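Local coordinates for penicillin-binding protein 1A (PDB 5CXW) that cross-links peptidoglycan peptides through the penicillin-sensitive transpeptidase domain of a bifunctional cell-wall synthase, captured here as an acyl-enzyme with penicillin V, at residues S97-F102 with Q167-A172; L104-E109 with L160-G165; V319-V324 with E328-A333; A336-Y339 with L343-D346. All blocks are in the same frame, centred on the assembly; numbering follows the deposited sequence.

Contact 1: residues S97-F102 with Q167-A172. With 35P ((2R,4S)-5,5-dimethyl-2-{(1R)-2-oxo-1-[(phenoxyacetyl)amino]ethyl}-1,3-thiazolidine-4-carboxylic acid), chain C.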
# COMPACT_ATOMS: atom_id res chain seq x y z
N SER A 97 2.05 -9.58 -3.86
CA SER A 97 1.06 -10.10 -2.92
C SER A 97 0.43 -9.04 -2.04
O SER A 97 -0.55 -9.36 -1.36
CB SER A 97 1.68 -11.14 -2.03
OG SER A 97 2.09 -12.29 -2.79
N SER A 98 0.93 -7.81 -2.06
CA SER A 98 0.28 -6.77 -1.27
C SER A 98 -1.11 -6.47 -1.83
O SER A 98 -1.95 -5.88 -1.13
CB SER A 98 1.14 -5.52 -1.15
OG SER A 98 1.38 -4.88 -2.38
N PHE A 99 -1.36 -6.88 -3.08
CA PHE A 99 -2.63 -6.63 -3.71
C PHE A 99 -3.69 -7.67 -3.27
O PHE A 99 -4.92 -7.44 -3.50
CB PHE A 99 -2.51 -6.66 -5.23
CG PHE A 99 -3.32 -5.57 -5.89
CD1 PHE A 99 -2.91 -4.27 -5.77
CD2 PHE A 99 -4.48 -5.84 -6.58
CE1 PHE A 99 -3.62 -3.25 -6.30
CE2 PHE A 99 -5.19 -4.79 -7.16
CZ PHE A 99 -4.77 -3.51 -7.01
N LYS A 100 -3.28 -8.76 -2.59
CA LYS A 100 -4.22 -9.79 -2.21
C LYS A 100 -5.34 -9.27 -1.29
O LYS A 100 -6.43 -9.86 -1.24
CB LYS A 100 -3.53 -10.97 -1.47
CG LYS A 100 -2.68 -11.81 -2.39
CD LYS A 100 -1.92 -12.91 -1.67
CE LYS A 100 -1.06 -13.61 -2.68
NZ LYS A 100 -0.19 -14.52 -2.03
N VAL A 101 -5.03 -8.25 -0.50
CA VAL A 101 -6.00 -7.70 0.46
C VAL A 101 -7.23 -7.25 -0.27
O VAL A 101 -8.32 -7.29 0.29
CB VAL A 101 -5.43 -6.57 1.37
CG1 VAL A 101 -4.21 -7.04 2.08
CG2 VAL A 101 -5.22 -5.27 0.60
N PHE A 102 -7.10 -6.84 -1.54
CA PHE A 102 -8.30 -6.38 -2.27
C PHE A 102 -9.17 -7.54 -2.72
O PHE A 102 -10.39 -7.38 -2.83
CB PHE A 102 -7.91 -5.44 -3.44
CG PHE A 102 -7.10 -4.30 -2.94
CD1 PHE A 102 -7.62 -3.45 -1.96
CD2 PHE A 102 -5.81 -4.09 -3.36
CE1 PHE A 102 -6.86 -2.42 -1.43
CE2 PHE A 102 -5.05 -3.04 -2.83
CZ PHE A 102 -5.57 -2.21 -1.85
N GLN A 167 -12.39 -8.93 -12.15
CA GLN A 167 -13.05 -7.63 -12.13
C GLN A 167 -13.50 -7.26 -10.72
O GLN A 167 -13.47 -6.08 -10.32
CB GLN A 167 -14.26 -7.58 -13.06
CG GLN A 167 -14.90 -6.20 -13.22
CD GLN A 167 -13.98 -5.21 -13.90
OE1 GLN A 167 -13.62 -5.37 -15.09
NE2 GLN A 167 -13.53 -4.22 -13.15
N ALA A 168 -13.90 -8.24 -9.94
CA ALA A 168 -14.35 -7.92 -8.55
C ALA A 168 -13.19 -7.51 -7.69
O ALA A 168 -13.38 -6.68 -6.79
CB ALA A 168 -15.03 -9.09 -7.89
N VAL A 169 -12.00 -8.04 -7.97
CA VAL A 169 -10.79 -7.60 -7.26
C VAL A 169 -10.44 -6.15 -7.63
O VAL A 169 -10.19 -5.30 -6.74
CB VAL A 169 -9.56 -8.52 -7.55
CG1 VAL A 169 -8.33 -8.05 -6.81
CG2 VAL A 169 -9.87 -9.98 -7.26
N ALA A 170 -10.54 -5.85 -8.92
CA ALA A 170 -10.31 -4.49 -9.39
C ALA A 170 -11.32 -3.52 -8.80
O ALA A 170 -10.95 -2.40 -8.40
CB ALA A 170 -10.42 -4.40 -10.90
N ASP A 171 -12.58 -3.90 -8.78
CA ASP A 171 -13.63 -3.06 -8.20
C ASP A 171 -13.33 -2.73 -6.74
O ASP A 171 -13.44 -1.58 -6.32
CB ASP A 171 -15.01 -3.73 -8.31
CG ASP A 171 -15.52 -3.81 -9.74
OD1 ASP A 171 -14.93 -3.23 -10.71
OD2 ASP A 171 -16.57 -4.48 -9.95
N ALA A 172 -13.01 -3.75 -5.96
CA ALA A 172 -12.66 -3.53 -4.56
C ALA A 172 -11.46 -2.61 -4.37
O ALA A 172 -11.45 -1.70 -3.48
CB ALA A 172 -12.41 -4.86 -3.86
C24 35P C . 8.21 -16.58 -8.20
C23 35P C . 9.43 -16.79 -8.84
C22 35P C . 10.51 -15.98 -8.57
C21 35P C . 10.41 -14.94 -7.65
C20 35P C . 9.22 -14.72 -7.00
C19 35P C . 8.11 -15.55 -7.26
O1 35P C . 6.90 -15.39 -6.64
C2 35P C . 6.82 -14.54 -5.50
C3 35P C . 5.50 -14.76 -4.82
O18 35P C . 4.93 -15.84 -4.92
N4 35P C . 5.06 -13.72 -4.12
C5 35P C . 3.84 -13.79 -3.34
C6 35P C . 3.34 -12.41 -3.18
O17 35P C . 4.03 -11.38 -3.31
C8 35P C . 4.01 -14.42 -1.89
N7 35P C . 4.14 -13.23 -1.09
S11 35P C . 5.39 -15.35 -1.53
C10 35P C . 6.19 -14.25 -0.47
C12 35P C . 7.68 -14.17 -0.79
C15 35P C . 6.08 -14.62 0.99
C9 35P C . 5.51 -12.91 -0.78
C13 35P C . 5.54 -11.81 0.23
O14 35P C . 4.52 -11.70 0.98
O16 35P C . 6.54 -11.05 0.22

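Contact 2: residues L104-E109 with L160-G165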
# COMPACT_ATOMS: atom_id res chain seq x y z
N LEU A 104 -9.48 -10.09 -0.79
CA LEU A 104 -10.16 -10.38 0.47
C LEU A 104 -11.31 -9.42 0.75
O LEU A 104 -12.42 -9.83 1.15
CB LEU A 104 -9.15 -10.39 1.59
CG LEU A 104 -9.68 -10.80 2.96
CD1 LEU A 104 -10.37 -12.14 3.00
CD2 LEU A 104 -8.56 -10.78 3.98
N VAL A 105 -11.08 -8.14 0.45
CA VAL A 105 -12.18 -7.19 0.50
C VAL A 105 -13.34 -7.67 -0.35
O VAL A 105 -14.50 -7.70 0.11
CB VAL A 105 -11.78 -5.75 0.05
CG1 VAL A 105 -12.98 -4.87 -0.04
CG2 VAL A 105 -10.78 -5.12 1.02
N ALA A 106 -13.05 -7.99 -1.59
CA ALA A 106 -14.09 -8.40 -2.53
C ALA A 106 -14.87 -9.63 -2.02
O ALA A 106 -16.10 -9.68 -2.16
CB ALA A 106 -13.49 -8.76 -3.88
N ALA A 107 -14.13 -10.59 -1.48
CA ALA A 107 -14.73 -11.79 -0.97
C ALA A 107 -15.69 -11.48 0.17
O ALA A 107 -16.85 -11.96 0.24
CB ALA A 107 -13.65 -12.74 -0.51
N LEU A 108 -15.20 -10.73 1.15
CA LEU A 108 -15.99 -10.41 2.32
C LEU A 108 -17.26 -9.66 1.91
O LEU A 108 -18.32 -9.88 2.48
CB LEU A 108 -15.16 -9.59 3.30
CG LEU A 108 -14.07 -10.38 4.02
CD1 LEU A 108 -13.00 -9.43 4.53
CD2 LEU A 108 -14.63 -11.10 5.17
N GLU A 109 -17.15 -8.80 0.89
CA GLU A 109 -18.30 -8.04 0.41
C GLU A 109 -19.40 -8.97 -0.20
O GLU A 109 -20.59 -8.58 -0.34
CB GLU A 109 -17.82 -6.99 -0.56
CG GLU A 109 -17.17 -5.82 0.14
CD GLU A 109 -16.71 -4.72 -0.78
OE1 GLU A 109 -16.65 -4.97 -1.98
OE2 GLU A 109 -16.39 -3.62 -0.27
N LEU A 160 -11.21 -16.69 -8.25
CA LEU A 160 -12.08 -17.37 -9.20
C LEU A 160 -13.47 -17.68 -8.64
O LEU A 160 -14.46 -17.76 -9.41
CB LEU A 160 -11.41 -18.61 -9.75
CG LEU A 160 -10.17 -18.34 -10.58
CD1 LEU A 160 -9.52 -19.68 -10.86
CD2 LEU A 160 -10.39 -17.54 -11.83
N LYS A 161 -13.58 -17.79 -7.33
CA LYS A 161 -14.87 -18.04 -6.66
C LYS A 161 -15.73 -16.78 -6.66
O LYS A 161 -16.97 -16.87 -6.57
CB LYS A 161 -14.57 -18.42 -5.23
CG LYS A 161 -15.76 -18.60 -4.28
CD LYS A 161 -16.56 -19.81 -4.60
CE LYS A 161 -17.51 -20.01 -3.41
NZ LYS A 161 -18.44 -21.09 -3.74
N LEU A 162 -15.12 -15.61 -6.69
CA LEU A 162 -15.90 -14.38 -6.68
C LEU A 162 -16.81 -14.21 -7.89
O LEU A 162 -16.40 -14.50 -9.03
CB LEU A 162 -14.98 -13.17 -6.71
CG LEU A 162 -13.94 -12.99 -5.57
CD1 LEU A 162 -13.06 -11.82 -5.88
CD2 LEU A 162 -14.62 -12.84 -4.28
N ASN A 163 -18.00 -13.70 -7.66
CA ASN A 163 -18.81 -13.15 -8.72
C ASN A 163 -18.04 -12.00 -9.31
O ASN A 163 -17.62 -11.10 -8.58
CB ASN A 163 -20.14 -12.68 -8.16
CG ASN A 163 -20.97 -13.82 -7.64
OD1 ASN A 163 -20.96 -14.93 -8.21
ND2 ASN A 163 -21.79 -13.54 -6.65
N GLY A 164 -17.76 -12.09 -10.61
CA GLY A 164 -16.94 -11.07 -11.31
C GLY A 164 -15.48 -11.41 -11.41
O GLY A 164 -14.73 -10.76 -12.13
N GLY A 165 -15.01 -12.40 -10.65
CA GLY A 165 -13.62 -12.85 -10.79
C GLY A 165 -12.63 -11.69 -10.66
O GLY A 165 -12.68 -10.92 -9.72

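Contact 3: residues V319-V324 with E328-A333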
# COMPACT_ATOMS: atom_id res chain seq x y z
N VAL A 319 5.65 0.95 1.66
CA VAL A 319 7.06 0.98 1.30
C VAL A 319 7.29 0.00 0.16
O VAL A 319 6.92 -1.17 0.23
CB VAL A 319 7.96 0.51 2.44
CG1 VAL A 319 9.43 0.55 2.03
CG2 VAL A 319 7.71 1.37 3.73
N TRP A 320 8.01 0.52 -0.83
CA TRP A 320 8.53 -0.23 -1.97
C TRP A 320 10.05 -0.11 -1.99
O TRP A 320 10.59 0.94 -1.69
CB TRP A 320 7.94 0.32 -3.26
CG TRP A 320 8.63 -0.14 -4.53
CD1 TRP A 320 8.33 -1.27 -5.27
CD2 TRP A 320 9.70 0.51 -5.24
NE1 TRP A 320 9.14 -1.34 -6.38
CE2 TRP A 320 10.01 -0.27 -6.37
CE3 TRP A 320 10.42 1.69 -5.03
CZ2 TRP A 320 10.97 0.12 -7.32
CZ3 TRP A 320 11.38 2.05 -5.94
CH2 TRP A 320 11.65 1.26 -7.09
N VAL A 321 10.70 -1.23 -2.29
CA VAL A 321 12.10 -1.25 -2.64
C VAL A 321 12.24 -1.93 -4.00
O VAL A 321 11.62 -2.96 -4.28
CB VAL A 321 12.94 -1.97 -1.56
CG1 VAL A 321 14.41 -2.04 -1.99
CG2 VAL A 321 12.80 -1.29 -0.21
N GLY A 322 13.11 -1.38 -4.86
CA GLY A 322 13.40 -1.99 -6.17
C GLY A 322 14.67 -1.38 -6.72
O GLY A 322 15.49 -0.85 -5.94
N THR A 323 14.83 -1.42 -8.03
CA THR A 323 15.98 -0.80 -8.65
C THR A 323 15.59 0.27 -9.61
O THR A 323 14.45 0.31 -10.11
CB THR A 323 16.91 -1.81 -9.37
OG1 THR A 323 16.34 -2.27 -10.61
CG2 THR A 323 17.23 -3.00 -8.46
N VAL A 324 16.55 1.15 -9.93
CA VAL A 324 16.19 2.34 -10.68
C VAL A 324 15.63 2.06 -12.09
O VAL A 324 14.72 2.74 -12.53
CB VAL A 324 17.37 3.32 -10.78
CG1 VAL A 324 18.60 2.65 -11.37
CG2 VAL A 324 16.96 4.56 -11.52
N GLU A 328 16.73 -5.68 -13.06
CA GLU A 328 17.79 -6.51 -12.49
C GLU A 328 17.23 -7.16 -11.22
O GLU A 328 16.50 -6.50 -10.47
CB GLU A 328 19.08 -5.70 -12.25
CG GLU A 328 19.26 -4.97 -10.92
CD GLU A 328 20.65 -4.33 -10.70
OE1 GLU A 328 21.45 -4.26 -11.66
OE2 GLU A 328 20.98 -3.87 -9.56
N PRO A 329 17.52 -8.45 -10.98
CA PRO A 329 17.13 -9.05 -9.72
C PRO A 329 17.53 -8.21 -8.53
O PRO A 329 18.63 -7.66 -8.49
CB PRO A 329 17.94 -10.34 -9.72
CG PRO A 329 17.94 -10.72 -11.18
CD PRO A 329 18.19 -9.43 -11.87
N LEU A 330 16.67 -8.20 -7.52
CA LEU A 330 16.84 -7.38 -6.38
C LEU A 330 17.52 -8.15 -5.26
O LEU A 330 16.95 -9.11 -4.74
CB LEU A 330 15.46 -6.85 -5.97
CG LEU A 330 15.37 -5.85 -4.85
CD1 LEU A 330 15.99 -4.49 -5.19
CD2 LEU A 330 13.91 -5.67 -4.41
N VAL A 331 18.75 -7.76 -4.90
CA VAL A 331 19.54 -8.48 -3.90
C VAL A 331 20.29 -7.52 -3.00
O VAL A 331 20.53 -6.36 -3.36
CB VAL A 331 20.58 -9.47 -4.52
CG1 VAL A 331 19.88 -10.57 -5.30
CG2 VAL A 331 21.62 -8.73 -5.45
N THR A 332 20.71 -8.02 -1.84
CA THR A 332 21.47 -7.21 -0.87
C THR A 332 22.92 -7.18 -1.33
O THR A 332 23.27 -7.88 -2.24
CB THR A 332 21.39 -7.78 0.54
OG1 THR A 332 22.03 -9.05 0.62
CG2 THR A 332 19.89 -7.98 0.93
N ALA A 333 23.75 -6.42 -0.62
CA ALA A 333 25.19 -6.34 -0.93
C ALA A 333 25.89 -7.71 -0.77
O ALA A 333 26.87 -7.97 -1.48
CB ALA A 333 25.84 -5.29 -0.05
O HOH W 1 14.99 -4.39 -10.76

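Contact 4: residues A336-Y339 with L343-D346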
# COMPACT_ATOMS: atom_id res chain seq x y z
N ALA A 336 21.95 -11.71 -1.01
CA ALA A 336 20.72 -12.29 -0.55
C ALA A 336 19.51 -11.68 -1.27
O ALA A 336 19.43 -10.50 -1.48
CB ALA A 336 20.57 -12.06 0.97
N ALA A 337 18.58 -12.53 -1.66
CA ALA A 337 17.41 -12.01 -2.33
C ALA A 337 16.68 -11.05 -1.35
O ALA A 337 16.60 -11.36 -0.12
CB ALA A 337 16.52 -13.13 -2.76
N ILE A 338 16.09 -9.99 -1.88
CA ILE A 338 15.27 -9.05 -1.07
C ILE A 338 13.81 -9.39 -1.25
O ILE A 338 13.29 -9.35 -2.39
CB ILE A 338 15.55 -7.60 -1.43
CG1 ILE A 338 17.01 -7.29 -1.04
CG2 ILE A 338 14.65 -6.64 -0.66
CD1 ILE A 338 17.50 -5.91 -1.46
N TYR A 339 13.16 -9.76 -0.13
CA TYR A 339 11.69 -9.97 -0.10
C TYR A 339 10.99 -8.87 0.65
O TYR A 339 11.61 -8.09 1.36
CB TYR A 339 11.42 -11.29 0.66
CG TYR A 339 11.96 -12.54 0.01
CD1 TYR A 339 11.24 -13.24 -0.90
CD2 TYR A 339 13.25 -12.98 0.30
CE1 TYR A 339 11.77 -14.37 -1.51
CE2 TYR A 339 13.77 -14.10 -0.30
CZ TYR A 339 13.01 -14.78 -1.18
OH TYR A 339 13.53 -15.89 -1.79
N LEU A 343 14.22 -5.71 3.60
CA LEU A 343 14.38 -4.23 3.66
C LEU A 343 13.10 -3.40 3.66
O LEU A 343 13.03 -2.46 4.41
CB LEU A 343 15.32 -3.66 2.59
CG LEU A 343 16.72 -4.23 2.49
CD1 LEU A 343 17.50 -3.50 1.41
CD2 LEU A 343 17.44 -4.20 3.84
N PRO A 344 12.05 -3.79 2.87
CA PRO A 344 10.85 -2.93 2.92
C PRO A 344 10.17 -2.96 4.30
O PRO A 344 9.73 -1.91 4.79
CB PRO A 344 9.92 -3.53 1.86
CG PRO A 344 10.85 -4.29 0.94
CD PRO A 344 11.93 -4.82 1.85
N SER A 345 10.17 -4.11 4.96
CA SER A 345 9.63 -4.23 6.32
C SER A 345 10.50 -3.54 7.34
O SER A 345 10.00 -2.91 8.27
CB SER A 345 9.38 -5.70 6.66
OG SER A 345 8.35 -6.26 5.92
N ASP A 346 11.84 -3.56 7.16
CA ASP A 346 12.74 -2.80 8.02
C ASP A 346 12.41 -1.31 7.95
O ASP A 346 12.27 -0.62 9.00
CB ASP A 346 14.21 -3.00 7.60
CG ASP A 346 14.72 -4.41 7.80
OD1 ASP A 346 14.34 -5.12 8.75
OD2 ASP A 346 15.59 -4.80 6.99

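Contact 1: residues S97-F102 with Q167-A172
Three groups grip S97 OG: its 1.3 Å bond to C6 of 35P, the opened penicillin V, makes it the ester oxygen of an acyl-enzyme, while N7 of 35P donates to it at 2.8 Å and K100 NZ adds a weak hydrogen bond. S97 and K100 form the SxxK motif of the penicillin-binding transpeptidases, set where a short 3-10 segment runs into helix 100-109. With chi1 at -65°, OG lies beside the backbone N of its own residue. The S97 amide can then reach the ester carbonyl, donating to 35P O17 at 2.7 Å with a bent N-H...O angle of 138°, consistent with a place in the oxyanion hole of this family. K100, fully extended beyond CG, also bonds S150 OG and N152 OD1, so several polar groups hold its NZ beside the ester.

Behind this site the helix start rests on helix 165-176 mainly through apolar side chains. F99 and F102 pack together first: F102 CD2 stands 3.6 Å above the plane of the F99 ring, over its centre, and V101 CG2 covers a face of F102. The V169 methyl CG1 then meets both phenylalanines loosely, lying 4.4 Å from F99 CD2 and 4.3 Å from F102 CB. On the helix that carries V169, Q167 NE2 ties the first turn to D171 OD1. Backbones draw nearest at F102 and A172, where A172 CB sits 3.4 Å from F102 O.

Contact 2: residues L104-E109 with L160-G165
The turn that joins helix 152-161 to helix 165-176 packs on helix 100-109, which follows the active-site serine, and its one wedge into that helix is L162. This leucine is the first residue to leave helical backbone angles, and its side chain points at the A106-A107 step. The two methyls of its fork divide the work. CD1 touches A106 CB at 3.7 Å, methyl against methyl. CD2 lies against the helix backbone itself, 3.5 Å from A107 CA and nearly as close to A107 N, with A107 CB a little farther off at 3.9 Å. Because CG is anti to the carbonyl carbon (chi1 -59°) and CD1 continues the chain with chi2 at 174°, the leucine reaches out from the turn and sets both methyls on the helix surface. The short side chains of A106 and A107 let the leucine come this near to the main chain.

From L162 to G165 the chain makes a type II beta turn, closed by G165 N donating to L162 O at 3.0 Å. G164 takes the third position with phi at 95°, a value that glycine adopts readily. N163 N is held by Q110 OE1, so a polar tie accompanies the apolar wedge. L162 also touches A168 and V169, and A106 touches A172, which brings helix 165-176 into the same cluster. The three helices brought together here belong to the helical part of the transpeptidase domain, the fold shared with serine beta-lactamases.

Contact 3: residues V319-V324 with E328-A333
T323 and L330 lie alongside one another pointing opposite ways, whereas T323 and E328 lie crosswise, so the T323 methyl is met by both. CG2 of T323 sits 3.7 Å from E328 CG and 3.8 Å from L330 CD1. With chi1 at 74°, T323 turns OG1 into the position between its backbone N and carbonyl carbon and sends CG2 out beside the N, toward the returning chain.

L330 lies down on the main chain of the strand: CD1 is 3.7 Å from both CA and C of G322, and CD2 reaches V321 O at 3.6 Å. V321 CG1 touches CD1 more loosely. Strand 315-323 is the middle strand of the five-stranded antiparallel sheet of the transpeptidase domain, and the segment 328-333 is part of the loop that leads from it to helix 343-356. The missing side chain of G322 lets the W320 indole lie against its backbone, with G322 N 3.5 Å above the ring plane, toward its rim.

A water links the T323 hydroxyl to the E328 carbonyl. It donates to E328 O at 2.6 Å and is hydrogen-bonded to T323 OG1, which also accepts a weak bond from G326 N.

Contact 4: residues A336-Y339 with L343-D346
I338 meets the first turn of helix 343-356 with two branches, each meeting a different residue. CD1 touches L343 CD1 at 3.7 Å, and CG2 faces P344 CD at 4.1 Å; both side chains run obliquely across the isoleucine. This is the return of the loop that leaves the central sheet strand of the transpeptidase domain and enters that helix, which lies against the sheet. A chi1 of -65° separates the branches, placing CG2 anti to the backbone N of I338 and CG1 anti to its carbonyl carbon, from where the extended chain carries CD1 out to the leucine. Beside these apolar contacts, the backbone of Y339 meets the proline: its O lies 3.3 Å from P344 CD and 3.9 Å from P344 CG, a tight fit of carbonyl against proline ring. Standing in the first turn, P344 costs the helix no hydrogen bond, since an amide there has no helical acceptor.

A second shell fixes both sides. I338 O accepts from N303 ND2 and its side chain rests on M60, which L343 also touches, while S345 OG bonds G340 O and D346 OD1 bonds H280 NE2. The CB of Y339 points away from the helix, and its side chain is part of the penicillin pocket, touching T294 and approaching to about 4 Å, nearest atoms, of 35P.

Contacts 1 and 2 share helix 100-109 and touch, their centres 9 Å apart; along the chain, contact 2 is nested within the loop closed by contact 1. Contacts 3 and 4 follow later in series, with centres 8 Å apart, joined by a probable hydrogen bond between L330 O and I338 N; they belong to the stretch running from strand 315-323 of the sheet to helix 343-356. The two pairs are 23 to 32 Å apart by centres, all within the transpeptidase domain. The penicillin site lies between them: contact 1 carries the acylated S97 from the helical side, and contact 4 supplies Y339, about 9 Å from it between side chains.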